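Local structure of dipeptide transport protein DPPA (Bacillus subtilis, 1HI9) at residues Ile34-Ala39 and Asn65-Lys70; Ala138-Tyr143 and Asp253-Tyr258; Thr169-Lys174 and Arg192-Lys197. The protein hydrolyses N-terminal residues from peptides containing D-amino acids, as a zinc-dependent aminopeptidase whose active sites lie in the central chamber of a homodecamer. All blocks are in the same frame, centred on the assembly; numbering follows the deposited sequence.

Interaction 1. Residues Ile34-Ala39 and Asn65-Lys70; sequences IMTEEA and NLMVEK
The hydroxyl of Thr36 is held by two partners: OG1 accepts an almost straight bond from Met67 N (2.9 Å, 173° at the hydrogen) and is also hydrogen-bonded to Arg32 O, one turn earlier in the helix. This helix, 28-48, is the crossover of a beta-alpha-beta unit joining parallel strands 2-7 and 53-58, and the loop that follows the second strand folds back onto it. Threonine suits the spot because it has two uses: OG1 satisfies a buried loop amide, while CG2, set anti to the backbone N, lies 3.8 Å from Lys70 C.

Next to it, Met35 runs out extended (chi1 176°, chi2 -174°) and crosses Leu66 at about a right angle, its CG 3.6 Å from Leu66 CD2. The flexible thioether lies against Asn65 CB and the Leu66 branch that carries CD2.

Asn65 ties the loop to His60, a zinc ligand. Its amide bonds Tyr28 OH through OD1 and, through ND2, Asp58 OD1 and the backbone O of His60. The amide turned to those partners leaves the methylene of Asn65 for the helix, with CB 3.8 Å from Met35 SD.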
ATOM      1  N   ILE A  34      26.737  -7.969  13.782  1.00 40.04           N
ATOM      2  CA  ILE A  34      27.922  -7.322  14.335  1.00 38.10           C
ATOM      3  C   ILE A  34      27.794  -7.207  15.860  1.00 37.20           C
ATOM      4  O   ILE A  34      28.755  -7.441  16.594  1.00 35.42           O
ATOM      5  CB  ILE A  34      28.106  -5.928  13.701  1.00 38.82           C
ATOM      6  CG1 ILE A  34      28.329  -6.099  12.196  1.00 38.81           C
ATOM      7  CG2 ILE A  34      29.276  -5.185  14.356  1.00 37.16           C
ATOM      8  CD1 ILE A  34      28.205  -4.822  11.391  1.00 39.65           C
ATOM      9  N   MET A  35      26.597  -6.860  16.324  1.00 36.33           N
ATOM     10  CA  MET A  35      26.321  -6.721  17.751  1.00 35.89           C
ATOM     11  C   MET A  35      26.572  -8.024  18.507  1.00 36.24           C
ATOM     12  O   MET A  35      27.184  -8.028  19.570  1.00 36.03           O
ATOM     13  CB  MET A  35      24.869  -6.298  17.968  1.00 35.70           C
ATOM     14  CG  MET A  35      24.451  -6.221  19.432  1.00 34.61           C
ATOM     15  SD  MET A  35      22.701  -5.881  19.602  1.00 35.67           S
ATOM     16  CE  MET A  35      22.561  -5.452  21.304  1.00 35.96           C
ATOM     17  N   THR A  36      26.070  -9.126  17.960  1.00 37.53           N
ATOM     18  CA  THR A  36      26.248 -10.421  18.590  1.00 37.80           C
ATOM     19  C   THR A  36      27.729 -10.778  18.643  1.00 38.67           C
ATOM     20  O   THR A  36      28.233 -11.235  19.669  1.00 37.11           O
ATOM     21  CB  THR A  36      25.476 -11.507  17.833  1.00 37.88           C
ATOM     22  OG1 THR A  36      24.080 -11.196  17.869  1.00 39.23           O
ATOM     23  CG2 THR A  36      25.701 -12.878  18.469  1.00 38.42           C
ATOM     24  N   GLU A  37      28.438 -10.546  17.546  1.00 40.73           N
ATOM     25  CA  GLU A  37      29.855 -10.857  17.516  1.00 43.25           C
ATOM     26  C   GLU A  37      30.655  -9.977  18.460  1.00 42.89           C
ATOM     27  O   GLU A  37      31.601 -10.452  19.089  1.00 44.03           O
ATOM     28  CB  GLU A  37      30.376 -10.756  16.089  1.00 45.10           C
ATOM     29  CG  GLU A  37      29.765 -11.833  15.210  1.00 51.09           C
ATOM     30  CD  GLU A  37      30.301 -11.828  13.807  1.00 54.15           C
ATOM     31  OE1 GLU A  37      30.253 -10.760  13.152  1.00 56.29           O
ATOM     32  OE2 GLU A  37      30.766 -12.897  13.358  1.00 57.25           O
ATOM     33  N   GLU A  38      30.266  -8.709  18.573  1.00 43.06           N
ATOM     34  CA  GLU A  38      30.948  -7.783  19.468  1.00 42.43           C
ATOM     35  C   GLU A  38      30.852  -8.303  20.895  1.00 41.84           C
ATOM     36  O   GLU A  38      31.832  -8.304  21.628  1.00 40.78           O
ATOM     37  CB  GLU A  38      30.324  -6.383  19.387  1.00 42.36           C
ATOM     38  CG  GLU A  38      30.926  -5.391  20.380  1.00 43.16           C
ATOM     39  CD  GLU A  38      31.120  -3.996  19.781  1.00 45.46           C
ATOM     40  OE1 GLU A  38      31.677  -3.888  18.671  1.00 44.33           O
ATOM     41  OE2 GLU A  38      30.735  -3.001  20.424  1.00 47.08           O
ATOM     42  N   ALA A  39      29.662  -8.754  21.273  1.00 40.83           N
ATOM     43  CA  ALA A  39      29.448  -9.289  22.604  1.00 41.21           C
ATOM     44  C   ALA A  39      30.283 -10.553  22.826  1.00 41.93           C
ATOM     45  O   ALA A  39      30.804 -10.771  23.923  1.00 41.40           O
ATOM     46  CB  ALA A  39      27.960  -9.595  22.820  1.00 39.62           C
ATOM     47  N   ASN A  65      17.499  -8.520  19.758  1.00 36.64           N
ATOM     48  CA  ASN A  65      18.529  -8.266  18.749  1.00 36.19           C
ATOM     49  C   ASN A  65      19.663  -9.289  18.750  1.00 36.23           C
ATOM     50  O   ASN A  65      20.037  -9.818  17.703  1.00 34.81           O
ATOM     51  CB  ASN A  65      19.124  -6.873  18.970  1.00 36.30           C
ATOM     52  CG  ASN A  65      18.070  -5.836  19.258  1.00 36.01           C
ATOM     53  OD1 ASN A  65      17.311  -5.461  18.372  1.00 38.09           O
ATOM     54  ND2 ASN A  65      18.003  -5.375  20.513  1.00 34.22           N
ATOM     55  N   LEU A  66      20.232  -9.547  19.923  1.00 35.44           N
ATOM     56  CA  LEU A  66      21.304 -10.528  20.013  1.00 35.98           C
ATOM     57  C   LEU A  66      20.768 -11.849  19.471  1.00 36.34           C
ATOM     58  O   LEU A  66      19.661 -12.263  19.816  1.00 35.78           O
ATOM     59  CB  LEU A  66      21.759 -10.686  21.462  1.00 35.49           C
ATOM     60  CG  LEU A  66      22.522  -9.480  22.013  1.00 35.44           C
ATOM     61  CD1 LEU A  66      22.780  -9.667  23.494  1.00 33.96           C
ATOM     62  CD2 LEU A  66      23.823  -9.307  21.250  1.00 33.10           C
ATOM     63  N   MET A  67      21.547 -12.501  18.617  1.00 37.07           N
ATOM     64  CA  MET A  67      21.107 -13.756  18.009  1.00 40.14           C
ATOM     65  C   MET A  67      21.481 -14.950  18.865  1.00 40.59           C
ATOM     66  O   MET A  67      22.653 -15.302  18.989  1.00 41.05           O
ATOM     67  CB  MET A  67      21.692 -13.882  16.605  1.00 41.00           C
ATOM     68  CG  MET A  67      21.430 -12.648  15.764  1.00 43.61           C
ATOM     69  SD  MET A  67      21.736 -12.868  14.034  1.00 51.12           S
ATOM     70  CE  MET A  67      23.499 -12.683  13.925  1.00 48.36           C
ATOM     71  N   VAL A  68      20.469 -15.579  19.450  1.00 41.41           N
ATOM     72  CA  VAL A  68      20.688 -16.710  20.338  1.00 43.47           C
ATOM     73  C   VAL A  68      21.457 -17.863  19.688  1.00 43.84           C
ATOM     74  O   VAL A  68      22.203 -18.565  20.363  1.00 43.13           O
ATOM     75  CB  VAL A  68      19.343 -17.216  20.912  1.00 43.74           C
ATOM     76  CG1 VAL A  68      18.503 -17.835  19.807  1.00 44.33           C
ATOM     77  CG2 VAL A  68      19.603 -18.209  22.031  1.00 46.07           C
ATOM     78  N   GLU A  69      21.293 -18.039  18.380  1.00 45.42           N
ATOM     79  CA  GLU A  69      21.983 -19.112  17.679  1.00 47.53           C
ATOM     80  C   GLU A  69      23.449 -18.809  17.357  1.00 47.97           C
ATOM     81  O   GLU A  69      24.185 -19.690  16.901  1.00 49.31           O
ATOM     82  CB  GLU A  69      21.234 -19.483  16.386  1.00 49.20           C
ATOM     83  CG  GLU A  69      21.015 -18.331  15.410  1.00 52.30           C
ATOM     84  CD  GLU A  69      19.728 -17.558  15.667  1.00 53.58           C
ATOM     85  OE1 GLU A  69      18.717 -17.822  14.966  1.00 54.47           O
ATOM     86  OE2 GLU A  69      19.726 -16.690  16.570  1.00 54.07           O
ATOM     87  N   LYS A  70      23.885 -17.574  17.591  1.00 47.13           N
ATOM     88  CA  LYS A  70      25.273 -17.208  17.317  1.00 46.10           C
ATOM     89  C   LYS A  70      26.026 -16.673  18.525  1.00 45.00           C
ATOM     90  O   LYS A  70      27.229 -16.445  18.454  1.00 44.53           O
ATOM     91  CB  LYS A  70      25.344 -16.195  16.177  1.00 47.09           C
ATOM     92  CG  LYS A  70      25.285 -16.825  14.788  1.00 50.60           C
ATOM     93  CD  LYS A  70      25.144 -15.756  13.717  1.00 53.55           C
ATOM     94  CE  LYS A  70      25.347 -16.326  12.322  1.00 56.18           C
ATOM     95  NZ  LYS A  70      26.769 -16.731  12.079  1.00 58.68           N
TER

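Interaction 2. Residues Ala138-Tyr143 and Asp253-Tyr258; sequences AYVAGY and DMLEAY
Val140 and Tyr258 meet in the tight, buried part of this contact, where the methyl CG2 of Val140 comes to 3.5 Å from CD1 of the Tyr258 ring. A compact branched side chain suits the place, since its two methyls serve different partners: CG2 meets the tyrosine, while CG1 packs on Leu255 CD2. Beside them Met254 bends at chi2 (56°), which brings its sulfur to helix 133-143; SD is 3.8 Å from Tyr139 CB and approaches that ring obliquely, a Met-aromatic contact with 5.3 Å from SD to the ring centroid.

The two helices form a roughly antiparallel pair, their local axes 9.8 Å apart at closest approach and 149° between directions. Helix 133-143 starts at Glu133, a zinc ligand, and Tyr258 reaches back along it to hydrogen-bond Asn137 OD1 through its hydroxyl.

The solvent side lies near the start of helix 254-268. There the exposed Tyr143 still packs closely on Leu255, whose CD1 is 3.6 Å from Tyr143 CE2 and whose CG sits over one ring face, 3.9 Å from the centroid, in a CH-pi contact. Asp253 meets the ring more sparsely, CB lying 4.1 Å from Tyr143 CE1. It is the N-cap of helix 254-268, where a short acidic side chain can reach a first-turn amide: OD2 accepts from Glu256 N at 3.2 Å, from above the carboxylate plane.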
ATOM      1  N   ALA A 138      24.164   2.314  36.116  1.00 36.07           N
ATOM      2  CA  ALA A 138      25.276   2.216  37.046  1.00 35.62           C
ATOM      3  C   ALA A 138      24.734   2.332  38.465  1.00 35.88           C
ATOM      4  O   ALA A 138      25.151   1.598  39.364  1.00 34.42           O
ATOM      5  CB  ALA A 138      26.302   3.314  36.768  1.00 35.06           C
ATOM      6  N   TYR A 139      23.782   3.243  38.660  1.00 37.07           N
ATOM      7  CA  TYR A 139      23.181   3.436  39.974  1.00 36.31           C
ATOM      8  C   TYR A 139      22.429   2.189  40.430  1.00 37.63           C
ATOM      9  O   TYR A 139      22.456   1.849  41.616  1.00 37.34           O
ATOM     10  CB  TYR A 139      22.234   4.636  39.965  1.00 36.82           C
ATOM     11  CG  TYR A 139      22.909   5.954  40.268  1.00 37.82           C
ATOM     12  CD1 TYR A 139      22.601   7.096  39.536  1.00 37.28           C
ATOM     13  CD2 TYR A 139      23.852   6.060  41.290  1.00 38.65           C
ATOM     14  CE1 TYR A 139      23.214   8.314  39.806  1.00 37.26           C
ATOM     15  CE2 TYR A 139      24.473   7.276  41.573  1.00 38.06           C
ATOM     16  CZ  TYR A 139      24.148   8.400  40.823  1.00 38.40           C
ATOM     17  OH  TYR A 139      24.749   9.614  41.092  1.00 37.79           O
ATOM     18  N   VAL A 140      21.748   1.509  39.507  1.00 37.27           N
ATOM     19  CA  VAL A 140      21.026   0.298  39.887  1.00 36.68           C
ATOM     20  C   VAL A 140      22.058  -0.767  40.244  1.00 36.49           C
ATOM     21  O   VAL A 140      21.841  -1.568  41.137  1.00 37.89           O
ATOM     22  CB  VAL A 140      20.115  -0.219  38.752  1.00 36.96           C
ATOM     23  CG1 VAL A 140      19.512  -1.563  39.150  1.00 34.11           C
ATOM     24  CG2 VAL A 140      19.012   0.792  38.473  1.00 34.82           C
ATOM     25  N   ALA A 141      23.182  -0.765  39.541  1.00 36.23           N
ATOM     26  CA  ALA A 141      24.238  -1.717  39.826  1.00 37.79           C
ATOM     27  C   ALA A 141      24.756  -1.411  41.233  1.00 41.25           C
ATOM     28  O   ALA A 141      25.052  -2.321  42.012  1.00 41.60           O
ATOM     29  CB  ALA A 141      25.364  -1.575  38.808  1.00 36.88           C
ATOM     30  N   GLY A 142      24.849  -0.120  41.550  1.00 40.92           N
ATOM     31  CA  GLY A 142      25.324   0.304  42.853  1.00 42.07           C
ATOM     32  C   GLY A 142      24.432  -0.175  43.981  1.00 42.99           C
ATOM     33  O   GLY A 142      24.913  -0.540  45.052  1.00 42.70           O
ATOM     34  N   TYR A 143      23.126  -0.172  43.739  1.00 43.29           N
ATOM     35  CA  TYR A 143      22.163  -0.622  44.730  1.00 43.54           C
ATOM     36  C   TYR A 143      22.501  -2.032  45.190  1.00 43.78           C
ATOM     37  O   TYR A 143      22.265  -2.384  46.338  1.00 43.38           O
ATOM     38  CB  TYR A 143      20.757  -0.618  44.141  1.00 44.03           C
ATOM     39  CG  TYR A 143      19.697  -1.059  45.119  1.00 44.59           C
ATOM     40  CD1 TYR A 143      19.154  -0.167  46.036  1.00 43.94           C
ATOM     41  CD2 TYR A 143      19.262  -2.392  45.145  1.00 45.21           C
ATOM     42  CE1 TYR A 143      18.198  -0.585  46.966  1.00 45.15           C
ATOM     43  CE2 TYR A 143      18.310  -2.826  46.071  1.00 44.57           C
ATOM     44  CZ  TYR A 143      17.779  -1.911  46.980  1.00 45.29           C
ATOM     45  OH  TYR A 143      16.825  -2.321  47.892  1.00 44.52           O
ATOM     46  N   ASP A 253      13.563   4.009  46.915  1.00 48.90           N
ATOM     47  CA  ASP A 253      14.909   3.509  46.662  1.00 47.60           C
ATOM     48  C   ASP A 253      15.223   3.578  45.169  1.00 46.56           C
ATOM     49  O   ASP A 253      14.360   3.917  44.357  1.00 44.44           O
ATOM     50  CB  ASP A 253      15.047   2.071  47.138  1.00 50.29           C
ATOM     51  CG  ASP A 253      13.864   1.224  46.749  1.00 52.42           C
ATOM     52  OD1 ASP A 253      12.852   1.237  47.477  1.00 56.30           O
ATOM     53  OD2 ASP A 253      13.930   0.558  45.702  1.00 54.82           O
ATOM     54  N   MET A 254      16.461   3.252  44.807  1.00 44.97           N
ATOM     55  CA  MET A 254      16.870   3.308  43.407  1.00 42.36           C
ATOM     56  C   MET A 254      16.026   2.385  42.526  1.00 41.97           C
ATOM     57  O   MET A 254      15.724   2.718  41.383  1.00 41.21           O
ATOM     58  CB  MET A 254      18.351   2.945  43.278  1.00 41.96           C
ATOM     59  CG  MET A 254      18.966   3.261  41.916  1.00 40.63           C
ATOM     60  SD  MET A 254      18.787   4.996  41.442  1.00 40.77           S
ATOM     61  CE  MET A 254      18.371   4.793  39.676  1.00 40.86           C
ATOM     62  N   LEU A 255      15.642   1.229  43.059  1.00 40.36           N
ATOM     63  CA  LEU A 255      14.842   0.300  42.288  1.00 40.70           C
ATOM     64  C   LEU A 255      13.479   0.887  41.909  1.00 41.79           C
ATOM     65  O   LEU A 255      13.016   0.707  40.779  1.00 43.19           O
ATOM     66  CB  LEU A 255      14.658  -1.013  43.044  1.00 38.22           C
ATOM     67  CG  LEU A 255      15.939  -1.770  43.403  1.00 39.58           C
ATOM     68  CD1 LEU A 255      15.572  -3.188  43.797  1.00 37.31           C
ATOM     69  CD2 LEU A 255      16.915  -1.807  42.228  1.00 38.75           C
ATOM     70  N   GLU A 256      12.835   1.585  42.840  1.00 40.46           N
ATOM     71  CA  GLU A 256      11.542   2.185  42.549  1.00 39.47           C
ATOM     72  C   GLU A 256      11.743   3.353  41.584  1.00 38.54           C
ATOM     73  O   GLU A 256      10.905   3.624  40.712  1.00 38.45           O
ATOM     74  CB  GLU A 256      10.864   2.690  43.828  1.00 40.22           C
ATOM     75  CG  GLU A 256       9.357   2.827  43.686  1.00 41.94           C
ATOM     76  CD  GLU A 256       8.715   3.654  44.792  1.00 45.32           C
ATOM     77  OE1 GLU A 256       7.506   3.446  45.064  1.00 45.20           O
ATOM     78  OE2 GLU A 256       9.408   4.520  45.380  1.00 47.40           O
ATOM     79  N   ALA A 257      12.870   4.037  41.736  1.00 37.27           N
ATOM     80  CA  ALA A 257      13.184   5.176  40.884  1.00 37.10           C
ATOM     81  C   ALA A 257      13.366   4.700  39.448  1.00 36.45           C
ATOM     82  O   ALA A 257      12.942   5.373  38.509  1.00 35.11           O
ATOM     83  CB  ALA A 257      14.462   5.864  41.371  1.00 35.64           C
ATOM     84  N   TYR A 258      13.977   3.530  39.287  1.00 34.80           N
ATOM     85  CA  TYR A 258      14.210   2.994  37.958  1.00 35.82           C
ATOM     86  C   TYR A 258      12.891   2.668  37.284  1.00 35.57           C
ATOM     87  O   TYR A 258      12.641   3.070  36.144  1.00 35.80           O
ATOM     88  CB  TYR A 258      15.088   1.739  38.023  1.00 37.15           C
ATOM     89  CG  TYR A 258      15.652   1.344  36.675  1.00 37.81           C
ATOM     90  CD1 TYR A 258      16.739   2.016  36.129  1.00 38.78           C
ATOM     91  CD2 TYR A 258      15.070   0.328  35.931  1.00 39.88           C
ATOM     92  CE1 TYR A 258      17.235   1.688  34.867  1.00 39.65           C
ATOM     93  CE2 TYR A 258      15.554  -0.010  34.671  1.00 41.98           C
ATOM     94  CZ  TYR A 258      16.638   0.676  34.146  1.00 41.14           C
ATOM     95  OH  TYR A 258      17.115   0.346  32.900  1.00 42.51           O
TER

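Interaction 3. Residues Thr169-Lys174 and Arg192-Lys197; sequences TTAAVK and RLLTEK
Lys197 lays its aliphatic chain over the methyl of Ala171 and the carbonyl of Thr170; its methylenes do the packing and only the end is polar. A bend at chi2 (-73°) turns the chain across the strand: CG rests 3.8 Å from Ala171 CB, and farther out CE lies 3.2 Å from Thr170 O. The ammonium group at the end makes a weak hydrogen bond to the same carbonyl, NZ to O 3.3 Å. Thr169 borders the lysine as well, its methyl CG2 lying 3.7 Å from Lys197 O and crossing the side chain obliquely near CD.

Alternation along the strand decides how each residue takes part. Thr169 and Ala171 direct their CB atoms toward the helix, whereas Thr170 and Ala172 turn theirs away and meet it through their carbonyl oxygens. Ala171 sits beneath the middle of the contact, where its single methyl meets Lys197, Leu193 and Leu194 together; so small a side chain suits a helix whose axis passes 8.6 Å from the strand. Leu193 and Leu194 supply the bulk from the helix. Leu194 sets CD2 against both Ala171 CB and Val173 CG1, 3.8 Å from the latter, while Leu193 places CD2 3.5 Å from Ala172 O, a van der Waals contact with the backbone.

Helix and strand run antiparallel, 178° between their directions, with the short strand 181-184 between them in sequence. On its inner edge strand 169-176 hydrogen-bonds to strand 148-152 through Thr169 and Ala171, and Leu194 extends across to Met150 and Ala152 of that neighbour. Helix 187-203 therefore spans two strands of the mixed sheet, while Thr170, facing away from it, hydrogen-bonds through OG1 to Glu162 of helix 155-162.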
ATOM      1  N   THR A 169      37.134   1.169  33.308  1.00 42.53           N
ATOM      2  CA  THR A 169      37.832   0.903  32.058  1.00 41.31           C
ATOM      3  C   THR A 169      36.856   1.154  30.907  1.00 41.08           C
ATOM      4  O   THR A 169      35.715   0.692  30.933  1.00 39.49           O
ATOM      5  CB  THR A 169      38.334  -0.553  31.992  1.00 41.78           C
ATOM      6  OG1 THR A 169      39.356  -0.751  32.975  1.00 43.29           O
ATOM      7  CG2 THR A 169      38.910  -0.854  30.620  1.00 42.90           C
ATOM      8  N   THR A 170      37.305   1.896  29.903  1.00 40.71           N
ATOM      9  CA  THR A 170      36.451   2.199  28.769  1.00 40.75           C
ATOM     10  C   THR A 170      37.087   1.742  27.467  1.00 41.91           C
ATOM     11  O   THR A 170      38.313   1.709  27.333  1.00 41.90           O
ATOM     12  CB  THR A 170      36.151   3.709  28.670  1.00 40.63           C
ATOM     13  OG1 THR A 170      37.351   4.422  28.366  1.00 38.79           O
ATOM     14  CG2 THR A 170      35.586   4.230  29.990  1.00 40.88           C
ATOM     15  N   ALA A 171      36.240   1.390  26.505  1.00 41.38           N
ATOM     16  CA  ALA A 171      36.703   0.935  25.204  1.00 40.80           C
ATOM     17  C   ALA A 171      35.942   1.687  24.122  1.00 40.90           C
ATOM     18  O   ALA A 171      34.761   1.434  23.887  1.00 40.57           O
ATOM     19  CB  ALA A 171      36.479  -0.563  25.068  1.00 40.37           C
ATOM     20  N   ALA A 172      36.630   2.617  23.470  1.00 40.60           N
ATOM     21  CA  ALA A 172      36.034   3.423  22.417  1.00 39.77           C
ATOM     22  C   ALA A 172      36.200   2.737  21.074  1.00 39.29           C
ATOM     23  O   ALA A 172      37.197   2.930  20.386  1.00 39.38           O
ATOM     24  CB  ALA A 172      36.682   4.816  22.389  1.00 38.58           C
ATOM     25  N   VAL A 173      35.207   1.950  20.685  1.00 38.95           N
ATOM     26  CA  VAL A 173      35.294   1.222  19.427  1.00 38.81           C
ATOM     27  C   VAL A 173      35.125   2.114  18.206  1.00 38.55           C
ATOM     28  O   VAL A 173      35.389   1.694  17.083  1.00 38.16           O
ATOM     29  CB  VAL A 173      34.251   0.087  19.394  1.00 38.80           C
ATOM     30  CG1 VAL A 173      34.539  -0.904  20.514  1.00 36.95           C
ATOM     31  CG2 VAL A 173      32.840   0.661  19.557  1.00 38.73           C
ATOM     32  N   LYS A 174      34.674   3.344  18.418  1.00 38.29           N
ATOM     33  CA  LYS A 174      34.510   4.265  17.304  1.00 37.42           C
ATOM     34  C   LYS A 174      34.537   5.713  17.793  1.00 36.91           C
ATOM     35  O   LYS A 174      34.275   5.980  18.962  1.00 36.00           O
ATOM     36  CB  LYS A 174      33.196   3.972  16.561  1.00 37.73           C
ATOM     37  CG  LYS A 174      31.951   3.984  17.442  1.00 34.71           C
ATOM     38  CD  LYS A 174      30.715   3.594  16.658  1.00 33.03           C
ATOM     39  CE  LYS A 174      29.500   3.460  17.572  1.00 33.63           C
ATOM     40  NZ  LYS A 174      28.258   3.020  16.842  1.00 27.84           N
ATOM     41  N   ARG A 192      40.077  -6.768  19.096  1.00 48.38           N
ATOM     42  CA  ARG A 192      41.278  -6.790  19.918  1.00 50.07           C
ATOM     43  C   ARG A 192      41.095  -5.798  21.054  1.00 48.35           C
ATOM     44  O   ARG A 192      41.296  -6.133  22.221  1.00 46.63           O
ATOM     45  CB  ARG A 192      42.501  -6.398  19.095  1.00 53.63           C
ATOM     46  CG  ARG A 192      42.769  -7.290  17.909  1.00 57.77           C
ATOM     47  CD  ARG A 192      43.990  -6.759  17.179  1.00 61.18           C
ATOM     48  NE  ARG A 192      43.983  -7.218  15.815  1.00 65.30           N
ATOM     49  CZ  ARG A 192      44.023  -6.519  14.683  1.00 66.20           C
ATOM     50  NH1 ARG A 192      44.086  -5.193  14.620  1.00 65.44           N
ATOM     51  NH2 ARG A 192      43.983  -7.222  13.569  1.00 67.28           N
ATOM     52  N   LEU A 193      40.699  -4.576  20.701  1.00 46.77           N
ATOM     53  CA  LEU A 193      40.479  -3.537  21.690  1.00 45.29           C
ATOM     54  C   LEU A 193      39.574  -4.046  22.808  1.00 44.78           C
ATOM     55  O   LEU A 193      39.905  -3.928  23.989  1.00 44.32           O
ATOM     56  CB  LEU A 193      39.855  -2.303  21.038  1.00 44.67           C
ATOM     57  CG  LEU A 193      39.564  -1.138  22.004  1.00 46.23           C
ATOM     58  CD1 LEU A 193      40.857  -0.723  22.711  1.00 43.96           C
ATOM     59  CD2 LEU A 193      38.975   0.040  21.244  1.00 43.53           C
ATOM     60  N   LEU A 194      38.438  -4.619  22.431  1.00 45.12           N
ATOM     61  CA  LEU A 194      37.489  -5.137  23.414  1.00 44.90           C
ATOM     62  C   LEU A 194      38.106  -6.267  24.230  1.00 45.85           C
ATOM     63  O   LEU A 194      37.918  -6.340  25.445  1.00 44.50           O
ATOM     64  CB  LEU A 194      36.216  -5.623  22.711  1.00 43.94           C
ATOM     65  CG  LEU A 194      35.362  -4.520  22.054  1.00 43.67           C
ATOM     66  CD1 LEU A 194      34.303  -5.125  21.143  1.00 41.63           C
ATOM     67  CD2 LEU A 194      34.718  -3.682  23.140  1.00 43.38           C
ATOM     68  N   THR A 195      38.849  -7.145  23.557  1.00 47.12           N
ATOM     69  CA  THR A 195      39.506  -8.263  24.221  1.00 47.79           C
ATOM     70  C   THR A 195      40.492  -7.778  25.287  1.00 48.98           C
ATOM     71  O   THR A 195      40.444  -8.222  26.437  1.00 47.91           O
ATOM     72  CB  THR A 195      40.261  -9.139  23.210  1.00 47.87           C
ATOM     73  OG1 THR A 195      39.328  -9.667  22.264  1.00 47.44           O
ATOM     74  CG2 THR A 195      40.962 -10.298  23.924  1.00 47.56           C
ATOM     75  N   GLU A 196      41.382  -6.868  24.896  1.00 50.35           N
ATOM     76  CA  GLU A 196      42.374  -6.317  25.818  1.00 50.69           C
ATOM     77  C   GLU A 196      41.693  -5.568  26.960  1.00 49.96           C
ATOM     78  O   GLU A 196      41.978  -5.812  28.131  1.00 50.27           O
ATOM     79  CB  GLU A 196      43.314  -5.358  25.085  1.00 53.36           C
ATOM     80  CG  GLU A 196      43.899  -5.910  23.795  1.00 57.20           C
ATOM     81  CD  GLU A 196      44.737  -4.881  23.037  1.00 60.27           C
ATOM     82  OE1 GLU A 196      44.304  -3.703  22.954  1.00 61.94           O
ATOM     83  OE2 GLU A 196      45.820  -5.251  22.517  1.00 61.24           O
ATOM     84  N   LYS A 197      40.784  -4.664  26.610  1.00 47.95           N
ATOM     85  CA  LYS A 197      40.078  -3.879  27.608  1.00 45.63           C
ATOM     86  C   LYS A 197      39.292  -4.738  28.595  1.00 44.23           C
ATOM     87  O   LYS A 197      39.249  -4.442  29.787  1.00 42.21           O
ATOM     88  CB  LYS A 197      39.146  -2.890  26.916  1.00 44.92           C
ATOM     89  CG  LYS A 197      39.874  -1.790  26.173  1.00 45.52           C
ATOM     90  CD  LYS A 197      40.488  -0.773  27.126  1.00 45.11           C
ATOM     91  CE  LYS A 197      41.109   0.380  26.350  1.00 44.91           C
ATOM     92  NZ  LYS A 197      41.559   1.481  27.250  1.00 44.02           N
TER

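Overall arrangement
Interactions 1 and 3 belong to the region of the mixed sheet. Their centres are 17 Å apart and they touch, Glu38 CG of helix 28-48 lying 3.5 Å from Leu194 CD1 of helix 187-203, so the two helices pack side by side. The centre of interaction 2 is 27 Å from that of interaction 1 and 26 Å from that of interaction 3. Along the chain interaction 1 closes first, and interaction 3 is nested within the long stretch of chain closed by interaction 2. Interactions 1 and 2 approach the two-zinc site from opposite sides of the chain's centre, whereas interaction 3 stays within the sheet layer, the Val173 side chain about 14 Å from a zinc.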